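Local coordinates for periplasmic aliphatic sulphonates-binding protein (Escherichia coli, PDB 2X26) that probably binds aliphatic sulfonates in the periplasm as the solute-binding component of an ABC-type transport system, at residues A[158-170]-A[233-245]. Residues are numbered along the deposited sequence; the frame is centred on the assembly and turned at random. Where two conformers were deposited one is given.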
loop_
_atom_site.group_PDB
_atom_site.type_symbol
_atom_site.label_atom_id
_atom_site.label_comp_id
_atom_site.label_asym_id
_atom_site.label_seq_id
_atom_site.Cartn_x
_atom_site.Cartn_y
_atom_site.Cartn_z
ATOM N N ILE A 158 -9.693 4.654 11.049
ATOM C CA ILE A 158 -8.293 4.211 11.142
ATOM C C ILE A 158 -8.052 2.871 10.461
ATOM O O ILE A 158 -8.992 2.111 10.190
ATOM C CB ILE A 158 -7.861 4.149 12.678
ATOM C CG1 ILE A 158 -6.326 4.010 12.850
ATOM C CG2 ILE A 158 -8.650 3.089 13.416
ATOM C CD1 ILE A 158 -5.521 5.181 12.272
ATOM N N TRP A 159 -6.777 2.604 10.132
ATOM C CA TRP A 159 -6.352 1.374 9.491
ATOM C C TRP A 159 -5.674 0.402 10.474
ATOM O O TRP A 159 -5.366 0.752 11.620
ATOM C CB TRP A 159 -5.405 1.692 8.330
ATOM C CG TRP A 159 -4.221 2.540 8.708
ATOM C CD1 TRP A 159 -2.994 2.117 9.073
ATOM C CD2 TRP A 159 -4.175 3.994 8.724
ATOM N NE1 TRP A 159 -2.158 3.205 9.328
ATOM C CE2 TRP A 159 -2.864 4.366 9.100
ATOM C CE3 TRP A 159 -5.107 5.003 8.399
ATOM C CZ2 TRP A 159 -2.452 5.724 9.206
ATOM C CZ3 TRP A 159 -4.684 6.355 8.485
ATOM C CH2 TRP A 159 -3.397 6.692 8.907
ATOM N N ASP A 160 -5.487 -0.828 10.026
ATOM C CA ASP A 160 -4.726 -1.828 10.796
ATOM C C ASP A 160 -3.230 -1.502 10.686
ATOM O O ASP A 160 -2.737 -1.129 9.598
ATOM C CB ASP A 160 -5.007 -3.201 10.185
ATOM C CG ASP A 160 -5.735 -4.144 11.107
ATOM O OD1 ASP A 160 -5.743 -3.897 12.345
ATOM O OD2 ASP A 160 -6.203 -5.215 10.564
ATOM N N PRO A 161 -2.464 -1.749 11.747
ATOM C CA PRO A 161 -2.818 -2.529 12.960
ATOM C C PRO A 161 -3.385 -1.728 14.146
ATOM O O PRO A 161 -3.680 -2.318 15.192
ATOM C CB PRO A 161 -1.446 -3.100 13.376
ATOM C CG PRO A 161 -0.497 -1.922 13.072
ATOM C CD PRO A 161 -0.989 -1.606 11.631
ATOM N N TYR A 162 -3.564 -0.420 13.998
ATOM C CA TYR A 162 -4.167 0.371 15.065
ATOM C C TYR A 162 -5.550 -0.178 15.399
ATOM O O TYR A 162 -5.948 -0.203 16.560
ATOM C CB TYR A 162 -4.354 1.827 14.627
ATOM C CG TYR A 162 -3.052 2.568 14.346
ATOM C CD1 TYR A 162 -2.685 2.875 13.048
ATOM C CD2 TYR A 162 -2.225 2.985 15.377
ATOM C CE1 TYR A 162 -1.507 3.552 12.767
ATOM C CE2 TYR A 162 -1.019 3.671 15.102
ATOM C CZ TYR A 162 -0.701 3.960 13.776
ATOM O OH TYR A 162 0.445 4.672 13.478
ATOM N N TYR A 163 -6.270 -0.538 14.342
ATOM C CA TYR A 163 -7.609 -1.069 14.463
ATOM C C TYR A 163 -7.538 -2.311 15.363
ATOM O O TYR A 163 -8.239 -2.352 16.388
ATOM C CB TYR A 163 -8.181 -1.382 13.074
ATOM C CG TYR A 163 -9.271 -2.429 13.033
ATOM C CD1 TYR A 163 -10.216 -2.518 14.070
ATOM C CD2 TYR A 163 -9.391 -3.303 11.950
ATOM C CE1 TYR A 163 -11.225 -3.482 14.050
ATOM C CE2 TYR A 163 -10.414 -4.257 11.916
ATOM C CZ TYR A 163 -11.312 -4.348 12.965
ATOM O OH TYR A 163 -12.315 -5.313 12.898
ATOM N N SER A 164 -6.678 -3.263 15.023
ATOM C CA SER A 164 -6.644 -4.519 15.764
ATOM C C SER A 164 -6.196 -4.245 17.185
ATOM O O SER A 164 -6.706 -4.876 18.124
ATOM C CB SER A 164 -5.727 -5.558 15.148
ATOM O OG SER A 164 -6.236 -6.072 13.896
ATOM N N ALA A 165 -5.265 -3.307 17.359
ATOM C CA ALA A 165 -4.794 -3.007 18.726
ATOM C C ALA A 165 -5.937 -2.458 19.603
ATOM O O ALA A 165 -6.071 -2.859 20.776
ATOM C CB ALA A 165 -3.601 -2.039 18.696
ATOM N N ALA A 166 -6.747 -1.551 19.040
ATOM C CA ALA A 166 -7.879 -0.947 19.751
ATOM C C ALA A 166 -8.935 -2.010 20.037
ATOM O O ALA A 166 -9.526 -2.055 21.132
ATOM C CB ALA A 166 -8.489 0.173 18.913
ATOM N N LEU A 167 -9.190 -2.848 19.049
ATOM C CA LEU A 167 -10.180 -3.899 19.173
ATOM C C LEU A 167 -9.895 -4.840 20.345
ATOM O O LEU A 167 -10.813 -5.185 21.114
ATOM C CB LEU A 167 -10.269 -4.696 17.852
ATOM C CG LEU A 167 -11.357 -5.772 17.733
ATOM C CD1 LEU A 167 -12.769 -5.183 17.821
ATOM C CD2 LEU A 167 -11.215 -6.581 16.481
ATOM N N LEU A 168 -8.636 -5.232 20.489
ATOM C CA LEU A 168 -8.275 -6.229 21.500
ATOM C C LEU A 168 -8.247 -5.665 22.902
ATOM O O LEU A 168 -8.365 -6.436 23.868
ATOM C CB LEU A 168 -7.002 -6.987 21.148
ATOM C CG LEU A 168 -7.108 -7.833 19.863
ATOM C CD1 LEU A 168 -5.803 -8.561 19.641
ATOM C CD2 LEU A 168 -8.241 -8.840 19.933
ATOM N N GLN A 169 -8.107 -4.342 23.004
ATOM C CA GLN A 169 -8.164 -3.625 24.287
ATOM C C GLN A 169 -9.593 -3.606 24.802
ATOM O O GLN A 169 -9.842 -3.381 25.999
ATOM C CB GLN A 169 -7.617 -2.191 24.165
ATOM C CG GLN A 169 -7.521 -1.434 25.516
ATOM C CD GLN A 169 -6.787 -0.094 25.431
ATOM O OE1 GLN A 169 -7.300 0.883 24.869
ATOM N NE2 GLN A 169 -5.592 -0.038 26.023
ATOM N N GLY A 170 -10.534 -3.825 23.885
ATOM C CA GLY A 170 -11.930 -3.962 24.222
ATOM C C GLY A 170 -12.657 -2.633 24.260
ATOM O O GLY A 170 -12.046 -1.573 24.220
ATOM N N LEU A 233 4.640 -5.259 17.976
ATOM C CA LEU A 233 3.281 -5.403 18.517
ATOM C C LEU A 233 3.080 -6.781 19.137
ATOM O O LEU A 233 3.764 -7.722 18.719
ATOM C CB LEU A 233 2.254 -5.209 17.372
ATOM C CG LEU A 233 2.085 -3.792 16.809
ATOM C CD1 LEU A 233 1.161 -3.788 15.618
ATOM C CD2 LEU A 233 1.604 -2.825 17.838
ATOM N N PRO A 234 2.114 -6.937 20.082
ATOM C CA PRO A 234 1.852 -8.278 20.627
ATOM C C PRO A 234 1.406 -9.283 19.571
ATOM O O PRO A 234 0.683 -8.920 18.625
ATOM C CB PRO A 234 0.709 -8.057 21.639
ATOM C CG PRO A 234 0.733 -6.618 21.943
ATOM C CD PRO A 234 1.261 -5.910 20.737
ATOM N N ALA A 235 1.849 -10.529 19.713
ATOM C CA ALA A 235 1.375 -11.621 18.844
ATOM C C ALA A 235 -0.142 -11.657 18.597
ATOM O O ALA A 235 -0.552 -11.803 17.443
ATOM C CB ALA A 235 1.864 -13.004 19.352
ATOM N N PRO A 236 -0.998 -11.568 19.665
ATOM C CA PRO A 236 -2.440 -11.564 19.314
ATOM C C PRO A 236 -2.887 -10.405 18.430
ATOM O O PRO A 236 -3.875 -10.545 17.677
ATOM C CB PRO A 236 -3.142 -11.499 20.682
ATOM C CG PRO A 236 -2.108 -12.141 21.641
ATOM C CD PRO A 236 -0.810 -11.556 21.130
ATOM N N VAL A 237 -2.242 -9.249 18.527
ATOM C CA VAL A 237 -2.559 -8.124 17.621
ATOM C C VAL A 237 -2.225 -8.474 16.163
ATOM O O VAL A 237 -3.025 -8.220 15.236
ATOM C CB VAL A 237 -1.858 -6.816 18.092
ATOM C CG1 VAL A 237 -2.089 -5.678 17.089
ATOM C CG2 VAL A 237 -2.428 -6.419 19.467
ATOM N N ILE A 238 -1.069 -9.124 15.968
ATOM C CA ILE A 238 -0.611 -9.593 14.630
ATOM C C ILE A 238 -1.572 -10.666 14.105
ATOM O O ILE A 238 -1.866 -10.683 12.888
ATOM C CB ILE A 238 0.804 -10.167 14.680
ATOM C CG1 ILE A 238 1.795 -9.093 15.167
ATOM C CG2 ILE A 238 1.256 -10.715 13.312
ATOM C CD1 ILE A 238 1.720 -7.807 14.368
ATOM N N ALA A 239 -2.013 -11.566 14.984
ATOM C CA ALA A 239 -2.960 -12.613 14.569
ATOM C C ALA A 239 -4.243 -11.987 13.975
ATOM O O ALA A 239 -4.703 -12.390 12.905
ATOM C CB ALA A 239 -3.318 -13.518 15.741
ATOM N N SER A 240 -4.824 -11.026 14.710
ATOM C CA SER A 240 -6.007 -10.260 14.280
ATOM C C SER A 240 -5.705 -9.529 12.977
ATOM O O SER A 240 -6.506 -9.564 12.027
ATOM C CB SER A 240 -6.365 -9.253 15.367
ATOM O OG SER A 240 -7.564 -8.537 15.077
ATOM N N TYR A 241 -4.549 -8.869 12.922
ATOM C CA TYR A 241 -4.131 -8.176 11.723
ATOM C C TYR A 241 -4.113 -9.076 10.468
ATOM O O TYR A 241 -4.668 -8.697 9.401
ATOM C CB TYR A 241 -2.722 -7.615 11.952
ATOM C CG TYR A 241 -2.116 -6.930 10.781
ATOM C CD1 TYR A 241 -2.343 -5.591 10.552
ATOM C CD2 TYR A 241 -1.314 -7.630 9.888
ATOM C CE1 TYR A 241 -1.775 -4.948 9.420
ATOM C CE2 TYR A 241 -0.737 -7.013 8.791
ATOM C CZ TYR A 241 -0.962 -5.691 8.567
ATOM O OH TYR A 241 -0.342 -5.105 7.496
ATOM N N LEU A 242 -3.527 -10.268 10.580
ATOM C CA LEU A 242 -3.494 -11.204 9.433
ATOM C C LEU A 242 -4.890 -11.714 9.090
ATOM O O LEU A 242 -5.229 -11.881 7.894
ATOM C CB LEU A 242 -2.552 -12.387 9.751
ATOM C CG LEU A 242 -1.060 -12.033 9.832
ATOM C CD1 LEU A 242 -0.381 -13.405 10.086
ATOM C CD2 LEU A 242 -0.519 -11.424 8.509
ATOM N N ASP A 243 -5.731 -11.916 10.112
ATOM C CA ASP A 243 -7.096 -12.376 9.889
ATOM C C ASP A 243 -7.982 -11.340 9.115
ATOM O O ASP A 243 -9.039 -11.707 8.601
ATOM C CB ASP A 243 -7.743 -12.725 11.220
ATOM C CG ASP A 243 -7.232 -14.016 11.798
ATOM O OD1 ASP A 243 -6.622 -14.799 11.017
ATOM O OD2 ASP A 243 -7.474 -14.264 13.022
ATOM N N HIS A 244 -7.583 -10.075 9.061
ATOM C CA HIS A 244 -8.373 -9.078 8.322
ATOM C C HIS A 244 -7.913 -8.945 6.871
ATOM O O HIS A 244 -8.416 -8.075 6.159
ATOM C CB HIS A 244 -8.314 -7.708 9.002
ATOM C CG HIS A 244 -8.778 -7.731 10.421
ATOM N ND1 HIS A 244 -8.195 -6.961 11.406
ATOM C CD2 HIS A 244 -9.760 -8.445 11.024
ATOM C CE1 HIS A 244 -8.806 -7.193 12.555
ATOM N NE2 HIS A 244 -9.762 -8.090 12.352
ATOM N N ARG A 245 -6.955 -9.775 6.441
ATOM C CA ARG A 245 -6.413 -9.669 5.068
ATOM C C ARG A 245 -6.930 -10.771 4.188
ATOM O O ARG A 245 -7.100 -11.931 4.659
ATOM C CB ARG A 245 -4.901 -9.833 5.094
ATOM C CG ARG A 245 -4.217 -8.704 5.878
ATOM C CD ARG A 245 -2.764 -9.085 5.997
ATOM N NE ARG A 245 -2.014 -8.652 4.820
ATOM C CZ ARG A 245 -1.302 -9.425 3.999
ATOM N NH1 ARG A 245 -1.259 -10.764 4.129
ATOM N NH2 ARG A 245 -0.635 -8.808 3.002
HETATM O O HOH W 1 -5.049 -6.229 8.207
#
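A histidine–carboxylate hydrogen bond, between H244 just past helix 235-243 and D160 in the turn before helix 162-169, links the C-terminal side of one helix to the N-terminal side of the other. H244 ND1 gives its proton to D160 OD2 at 2.8 Å, with an N-H...O angle of 164°. The carboxylate oxygen sits close to the imidazole plane and is met on its syn side. The other oxygen, D160 OD1, takes two bonds from S164, one from its backbone N and one from OG at 2.7 Å. S164 OG can also be reached from S240 OG, 3.0 Å away across the contact. A water on D160 OD2 bridges to Y241 O. With an alanine at D160, H244 ND1 and S164 would probably lose their shared carboxylate partner, and the imidazole would be freer to turn.

The fold is that of a periplasmic binding protein with two mixed five-stranded sheets. D160 follows strand 155-159 of one sheet, and helix 235-243 packs on helix 162-169, their axes coming within 8.7 Å of each other. The Y163 side chain, its CG anti to the backbone N (chi1 156°), reaches both H244 and strand 87-92 of that sheet. Its ring lies nearly parallel to the imidazole but slid aside, with little overlap. Y163 CE2 sits over one imidazole face, 3.4 Å from H244 CE1; S240 O lies over the opposite face.

Apolar groups extend the contact. P161, after a cis peptide bond, sets CB 3.5 Å from L233 CD1 and beside the Y241 ring. V237 CG1 packs on A165 and on S164 CB. Near the other end of helix 162-169, L168 CD1 rests 4.0 Å from V237 CG2 and also touches P236.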